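Local coordinates for chromosome partition protein Smc (Pyrococcus yayanosii, PDB 5XEI) that probably serves chromosome condensation and partitioning as an ATP-hydrolysing, DNA-binding SMC homodimer, here cut down to its head domain with part of the coiled coil, at residues A[220-223]-A[224-228]; A[273-276]-A[277-280]. All blocks are in the same frame, centred on the assembly; numbering follows the deposited sequence.

Contact 1: A[220-223]-A[224-228]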
ATOM      1  N   LEU A 220       6.764  53.715 -35.888  1.00 53.99           N
ATOM      2  CA  LEU A 220       7.785  54.628 -36.383  1.00 56.96           C
ATOM      3  C   LEU A 220       8.147  54.312 -37.827  1.00 54.89           C
ATOM      4  O   LEU A 220       8.306  55.216 -38.648  1.00 55.67           O
ATOM      5  CB  LEU A 220       9.029  54.539 -35.498  1.00 56.62           C
ATOM      6  CG  LEU A 220       9.146  55.501 -34.317  1.00 59.56           C
ATOM      7  CD1 LEU A 220      10.366  55.200 -33.454  1.00 60.33           C
ATOM      8  CD2 LEU A 220       9.188  56.922 -34.832  1.00 74.04           C
ATOM      9  N   LYS A 221       8.300  53.029 -38.140  1.00 58.16           N
ATOM     10  CA  LYS A 221       8.574  52.603 -39.507  1.00 49.94           C
ATOM     11  C   LYS A 221       7.535  53.159 -40.469  1.00 51.21           C
ATOM     12  O   LYS A 221       7.875  53.663 -41.547  1.00 55.79           O
ATOM     13  CB  LYS A 221       8.603  51.073 -39.546  1.00 48.23           C
ATOM     14  CG  LYS A 221       9.615  50.450 -40.434  1.00 49.63           C
ATOM     15  CD  LYS A 221      11.043  50.632 -39.934  1.00 51.74           C
ATOM     16  CE  LYS A 221      12.023  50.136 -41.000  1.00 52.70           C
ATOM     17  NZ  LYS A 221      13.306  50.916 -41.017  1.00 61.81           N
ATOM     18  N   GLU A 222       6.265  53.141 -40.068  1.00 53.20           N
ATOM     19  CA  GLU A 222       5.201  53.522 -40.984  1.00 57.98           C
ATOM     20  C   GLU A 222       5.110  55.030 -41.143  1.00 62.74           C
ATOM     21  O   GLU A 222       4.965  55.539 -42.260  1.00 66.73           O
ATOM     22  CB  GLU A 222       3.876  52.975 -40.496  1.00 61.83           C
ATOM     23  CG  GLU A 222       3.828  51.510 -40.584  1.00 70.13           C
ATOM     24  CD  GLU A 222       2.527  51.053 -41.180  1.00 78.25           C
ATOM     25  OE1 GLU A 222       1.486  51.711 -40.916  1.00 83.85           O
ATOM     26  OE2 GLU A 222       2.563  50.076 -41.967  1.00 78.83           O
ATOM     27  N   ARG A 223       5.160  55.766 -40.036  1.00 51.85           N
ATOM     28  CA  ARG A 223       5.185  57.215 -40.177  1.00 59.98           C
ATOM     29  C   ARG A 223       6.402  57.643 -40.990  1.00 63.90           C
ATOM     30  O   ARG A 223       6.280  58.445 -41.926  1.00 60.30           O
ATOM     31  CB  ARG A 223       5.128  57.891 -38.801  1.00 65.35           C
ATOM     32  CG  ARG A 223       3.704  57.955 -38.204  1.00 69.02           C
ATOM     33  CD  ARG A 223       2.760  59.053 -38.818  1.00 82.33           C
ATOM     34  NE  ARG A 223       2.627  59.038 -40.282  1.00 86.16           N
ATOM     35  CZ  ARG A 223       2.027  59.982 -41.023  1.00 89.52           C
ATOM     36  NH1 ARG A 223       1.428  61.030 -40.446  1.00101.08           N
ATOM     37  NH2 ARG A 223       1.985  59.855 -42.360  1.00 81.76           N
ATOM     38  N   LEU A 224       7.562  57.037 -40.724  1.00 56.68           N
ATOM     39  CA  LEU A 224       8.752  57.366 -41.497  1.00 54.69           C
ATOM     40  C   LEU A 224       8.534  57.173 -42.997  1.00 57.94           C
ATOM     41  O   LEU A 224       9.095  57.921 -43.802  1.00 51.23           O
ATOM     42  CB  LEU A 224       9.944  56.533 -41.017  1.00 51.93           C
ATOM     43  CG  LEU A 224      11.240  56.720 -41.808  1.00 51.10           C
ATOM     44  CD1 LEU A 224      11.707  58.162 -41.734  1.00 53.31           C
ATOM     45  CD2 LEU A 224      12.315  55.769 -41.308  1.00 53.59           C
ATOM     46  N   GLU A 225       7.713  56.205 -43.404  1.00 56.38           N
ATOM     47  CA  GLU A 225       7.630  55.992 -44.842  1.00 53.01           C
ATOM     48  C   GLU A 225       6.636  56.921 -45.518  1.00 60.49           C
ATOM     49  O   GLU A 225       6.888  57.376 -46.639  1.00 58.87           O
ATOM     50  CB  GLU A 225       7.292  54.537 -45.171  1.00 45.26           C
ATOM     51  CG  GLU A 225       7.774  54.097 -46.586  1.00 52.37           C
ATOM     52  CD  GLU A 225       9.323  54.106 -46.782  1.00 57.37           C
ATOM     53  OE1 GLU A 225       9.807  53.636 -47.843  1.00 61.07           O
ATOM     54  OE2 GLU A 225      10.072  54.580 -45.894  1.00 63.40           O
ATOM     55  N   ARG A 226       5.515  57.231 -44.873  1.00 60.66           N
ATOM     56  CA  ARG A 226       4.610  58.216 -45.446  1.00 63.60           C
ATOM     57  C   ARG A 226       5.300  59.582 -45.552  1.00 66.76           C
ATOM     58  O   ARG A 226       5.241  60.248 -46.593  1.00 63.48           O
ATOM     59  CB  ARG A 226       3.334  58.283 -44.607  1.00 62.89           C
ATOM     60  CG  ARG A 226       2.737  56.928 -44.122  1.00 75.61           C
ATOM     61  CD  ARG A 226       1.250  57.140 -43.653  1.00 75.03           C
ATOM     62  NE  ARG A 226       0.622  56.045 -42.870  1.00 78.43           N
ATOM     63  CZ  ARG A 226       0.904  55.733 -41.597  1.00 80.74           C
ATOM     64  NH1 ARG A 226       1.840  56.412 -40.962  1.00 85.29           N
ATOM     65  NH2 ARG A 226       0.275  54.736 -40.951  1.00 80.42           N
ATOM     66  N   ALA A 227       6.024  59.976 -44.501  1.00 63.42           N
ATOM     67  CA  ALA A 227       6.859  61.171 -44.568  1.00 56.24           C
ATOM     68  C   ALA A 227       7.842  61.119 -45.733  1.00 59.49           C
ATOM     69  O   ALA A 227       8.142  62.148 -46.348  1.00 65.70           O
ATOM     70  CB  ALA A 227       7.610  61.354 -43.251  1.00 49.71           C
ATOM     71  N   ARG A 228       8.368  59.939 -46.051  1.00 57.96           N
ATOM     72  CA  ARG A 228       9.265  59.859 -47.197  1.00 59.73           C
ATOM     73  C   ARG A 228       8.511  60.096 -48.498  1.00 65.13           C
ATOM     74  O   ARG A 228       9.030  60.736 -49.420  1.00 62.95           O
ATOM     75  CB  ARG A 228       9.978  58.513 -47.228  1.00 50.91           C
ATOM     76  CG  ARG A 228      11.109  58.444 -46.257  1.00 50.47           C
ATOM     77  CD  ARG A 228      11.757  57.086 -46.268  1.00 54.36           C
ATOM     78  NE  ARG A 228      12.838  57.045 -45.298  1.00 58.63           N
ATOM     79  CZ  ARG A 228      13.413  55.932 -44.871  1.00 58.58           C
ATOM     80  NH1 ARG A 228      12.996  54.753 -45.326  1.00 57.33           N
ATOM     81  NH2 ARG A 228      14.393  56.011 -43.979  1.00 61.69           N
TER
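L224 N donates to L220 O at 2.9 Å, and two further i to i+4 bonds follow. R226 N reaches E222 O at 3.2 Å. A227 N reaches R223 O at 3.0 Å, and both bonds are close to linear (170°). Between them E225 N makes weak bonds to both K221 O and E222 O. On the side chains, E222 sends OE1 to R226 NH2 at 3.3 Å in a salt bridge. OE1 sits well out of the guanidinium plane, so no N-H points at it and the pair is held by charge alone. The residues lie in the long helix 170-246, one arm of the predicted coiled coil of this SMC protein, far from the ATPase head. L220 and R223 face helix 298-315, L220 on M308, E311 and I312, R223 on M308. R223 bends at chi2 and chi3 (-77° and 53°), which carries its guanidinium forward across the extended stem of R226 at about a right angle. R223 NH2 lies 3.1 Å from R226 CB. R223 NE and R226 NH1 lie side by side as two donors of like charge, so no hydrogen bond joins them; E222 probably offsets some of the shared positive charge. One turn on, R228 NH1 bonds the syn lone pair of E225 OE2 at 3.0 Å in a salt bridge, and L224 CD2 sits over one face of the R228 guanidinium, displaced toward its rim.

Contact 2: A[273-276]-A[277-280]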
ATOM      1  N   LEU A 273      14.952  65.182 -61.909  1.00 99.99           N
ATOM      2  CA  LEU A 273      13.509  65.388 -61.901  1.00 92.38           C
ATOM      3  C   LEU A 273      12.762  64.152 -62.378  1.00 97.04           C
ATOM      4  O   LEU A 273      11.957  63.585 -61.633  1.00101.03           O
ATOM      5  CB  LEU A 273      13.145  66.591 -62.760  1.00 90.70           C
ATOM      6  CG  LEU A 273      11.755  67.156 -62.464  1.00 98.26           C
ATOM      7  CD1 LEU A 273      10.551  66.512 -63.103  1.00 95.25           C
ATOM      8  CD2 LEU A 273      11.610  66.938 -60.968  1.00 97.31           C
ATOM      9  N   GLU A 274      12.975  63.757 -63.638  1.00 97.25           N
ATOM     10  CA  GLU A 274      12.320  62.597 -64.251  1.00102.31           C
ATOM     11  C   GLU A 274      12.128  61.439 -63.297  1.00102.56           C
ATOM     12  O   GLU A 274      11.033  60.875 -63.167  1.00106.11           O
ATOM     13  CB  GLU A 274      13.143  62.056 -65.417  1.00106.68           C
ATOM     14  CG  GLU A 274      14.640  62.137 -65.111  1.00110.34           C
ATOM     15  CD  GLU A 274      15.532  61.900 -66.331  1.00116.33           C
ATOM     16  OE1 GLU A 274      16.145  60.813 -66.425  1.00114.93           O
ATOM     17  OE2 GLU A 274      15.564  62.746 -67.252  1.00115.59           O
ATOM     18  N   GLU A 275      13.218  61.076 -62.633  1.00 98.69           N
ATOM     19  CA  GLU A 275      13.223  59.825 -61.914  1.00 94.85           C
ATOM     20  C   GLU A 275      12.617  59.988 -60.518  1.00 96.15           C
ATOM     21  O   GLU A 275      11.940  59.072 -60.036  1.00 96.36           O
ATOM     22  CB  GLU A 275      14.647  59.271 -61.911  1.00 86.46           C
ATOM     23  CG  GLU A 275      14.663  57.796 -62.203  1.00 88.59           C
ATOM     24  CD  GLU A 275      14.320  57.019 -60.955  1.00 93.21           C
ATOM     25  OE1 GLU A 275      14.479  57.611 -59.873  1.00 91.03           O
ATOM     26  OE2 GLU A 275      13.865  55.857 -61.042  1.00 94.52           O
ATOM     27  N   LYS A 276      12.765  61.163 -59.886  1.00 88.37           N
ATOM     28  CA  LYS A 276      12.001  61.397 -58.664  1.00 85.81           C
ATOM     29  C   LYS A 276      10.507  61.642 -58.933  1.00 90.58           C
ATOM     30  O   LYS A 276       9.792  61.993 -57.994  1.00 89.61           O
ATOM     31  CB  LYS A 276      12.617  62.556 -57.859  1.00 84.14           C
ATOM     32  CG  LYS A 276      13.810  62.150 -56.936  1.00 81.51           C
ATOM     33  CD  LYS A 276      13.418  61.413 -55.642  1.00 84.04           C
ATOM     34  CE  LYS A 276      14.463  60.403 -55.157  1.00 83.44           C
ATOM     35  NZ  LYS A 276      13.959  58.993 -55.176  1.00 78.62           N
ATOM     36  N   ARG A 277      10.015  61.479 -60.170  1.00 94.78           N
ATOM     37  CA  ARG A 277       8.581  61.350 -60.447  1.00 97.90           C
ATOM     38  C   ARG A 277       8.214  59.892 -60.644  1.00 95.04           C
ATOM     39  O   ARG A 277       7.270  59.374 -60.037  1.00 94.67           O
ATOM     40  CB  ARG A 277       8.148  62.068 -61.737  1.00104.13           C
ATOM     41  CG  ARG A 277       8.891  63.258 -62.236  1.00 97.85           C
ATOM     42  CD  ARG A 277       8.269  63.800 -63.542  1.00103.50           C
ATOM     43  NE  ARG A 277       8.623  62.968 -64.619  1.00108.04           N
ATOM     44  CZ  ARG A 277       9.370  63.311 -65.586  1.00105.18           C
ATOM     45  NH1 ARG A 277       9.821  64.493 -65.645  1.00105.70           N
ATOM     46  NH2 ARG A 277       9.649  62.482 -66.513  1.00101.95           N
ATOM     47  N   ARG A 278       8.942  59.251 -61.552  1.00 87.73           N
ATOM     48  CA  ARG A 278       8.772  57.835 -61.814  1.00 85.79           C
ATOM     49  C   ARG A 278       9.022  56.996 -60.565  1.00 91.51           C
ATOM     50  O   ARG A 278       8.517  55.872 -60.457  1.00 90.91           O
ATOM     51  CB  ARG A 278       9.704  57.448 -62.953  1.00 85.62           C
ATOM     52  CG  ARG A 278       9.974  56.004 -63.109  1.00 83.67           C
ATOM     53  CD  ARG A 278      11.453  55.803 -63.253  1.00 85.05           C
ATOM     54  NE  ARG A 278      11.698  54.405 -63.522  1.00 87.81           N
ATOM     55  CZ  ARG A 278      12.381  53.595 -62.727  1.00 94.58           C
ATOM     56  NH1 ARG A 278      12.912  54.022 -61.588  1.00 90.42           N
ATOM     57  NH2 ARG A 278      12.505  52.336 -63.075  1.00 96.85           N
ATOM     58  N   GLU A 279       9.766  57.538 -59.602  1.00 90.33           N
ATOM     59  CA  GLU A 279      10.006  56.843 -58.343  1.00 84.88           C
ATOM     60  C   GLU A 279       8.705  56.492 -57.631  1.00 84.75           C
ATOM     61  O   GLU A 279       8.598  55.426 -57.008  1.00 88.11           O
ATOM     62  CB  GLU A 279      10.878  57.727 -57.461  1.00 85.76           C
ATOM     63  CG  GLU A 279      11.794  57.023 -56.497  1.00 82.54           C
ATOM     64  CD  GLU A 279      11.283  57.154 -55.089  1.00 89.09           C
ATOM     65  OE1 GLU A 279      10.085  57.461 -54.967  1.00 91.23           O
ATOM     66  OE2 GLU A 279      12.066  57.004 -54.126  1.00 87.00           O
ATOM     67  N   LEU A 280       7.708  57.374 -57.716  1.00 79.67           N
ATOM     68  CA  LEU A 280       6.439  57.177 -57.024  1.00 80.64           C
ATOM     69  C   LEU A 280       5.456  56.345 -57.815  1.00 84.77           C
ATOM     70  O   LEU A 280       4.444  55.910 -57.250  1.00 83.06           O
ATOM     71  CB  LEU A 280       5.757  58.501 -56.704  1.00 80.42           C
ATOM     72  CG  LEU A 280       6.610  59.553 -56.025  1.00 85.13           C
ATOM     73  CD1 LEU A 280       7.385  60.346 -57.055  1.00 89.19           C
ATOM     74  CD2 LEU A 280       5.691  60.413 -55.232  1.00 87.51           C
TER
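K276 NZ and E279 OE2 meet at 2.9 Å in a salt bridge whose hydrogen bond is weak; the two side chains run side by side and point the same way. Lysine bends at chi2, chi3 and chi4 bring the ammonium forward alongside the glutamate. E275 and R278 form a second i to i+3 ion pair, but E275 OE2 and R278 NH1 are placed too close in the model, so its detail is doubtful. R277 turns its guanidinium back over the preceding turn: E274 CA lies 3.3 Å above the plane, over the centre of the group, while L273 CD1 comes to its edge, 3.3 Å from NH1. Behind these side chains, E274 O accepts from R277 N and R278 N. The R278 bond is nearly linear (178°) and in the carbonyl plane, whereas the R277 donor stands 61° out of it. E279 N also hydrogen-bonds E275 O at 2.7 Å. Within the predicted coiled coil the segments lie against helix 170-246: L273 on I236 and L239, E279 on L232, and L280 on L233.

How the contacts relate
Contacts 1 and 2 belong to successive helices, 170-246 and 261-278, and follow each other along the chain. Their centres are 19 Å apart and their nearest atoms about 7 Å apart, so they do not touch. Helix 170-246 links them: it carries contact 1, and farther along, at L232, L233, I236 and L239, it receives side chains of contact 2. Contact 1 instead faces helix 298-315. Both contacts lie far out on the coiled-coil arm, with centres about 71 and 86 Å from the centre of the chain, and away from the predicted ATP-binding residues A34 to N41 of the head.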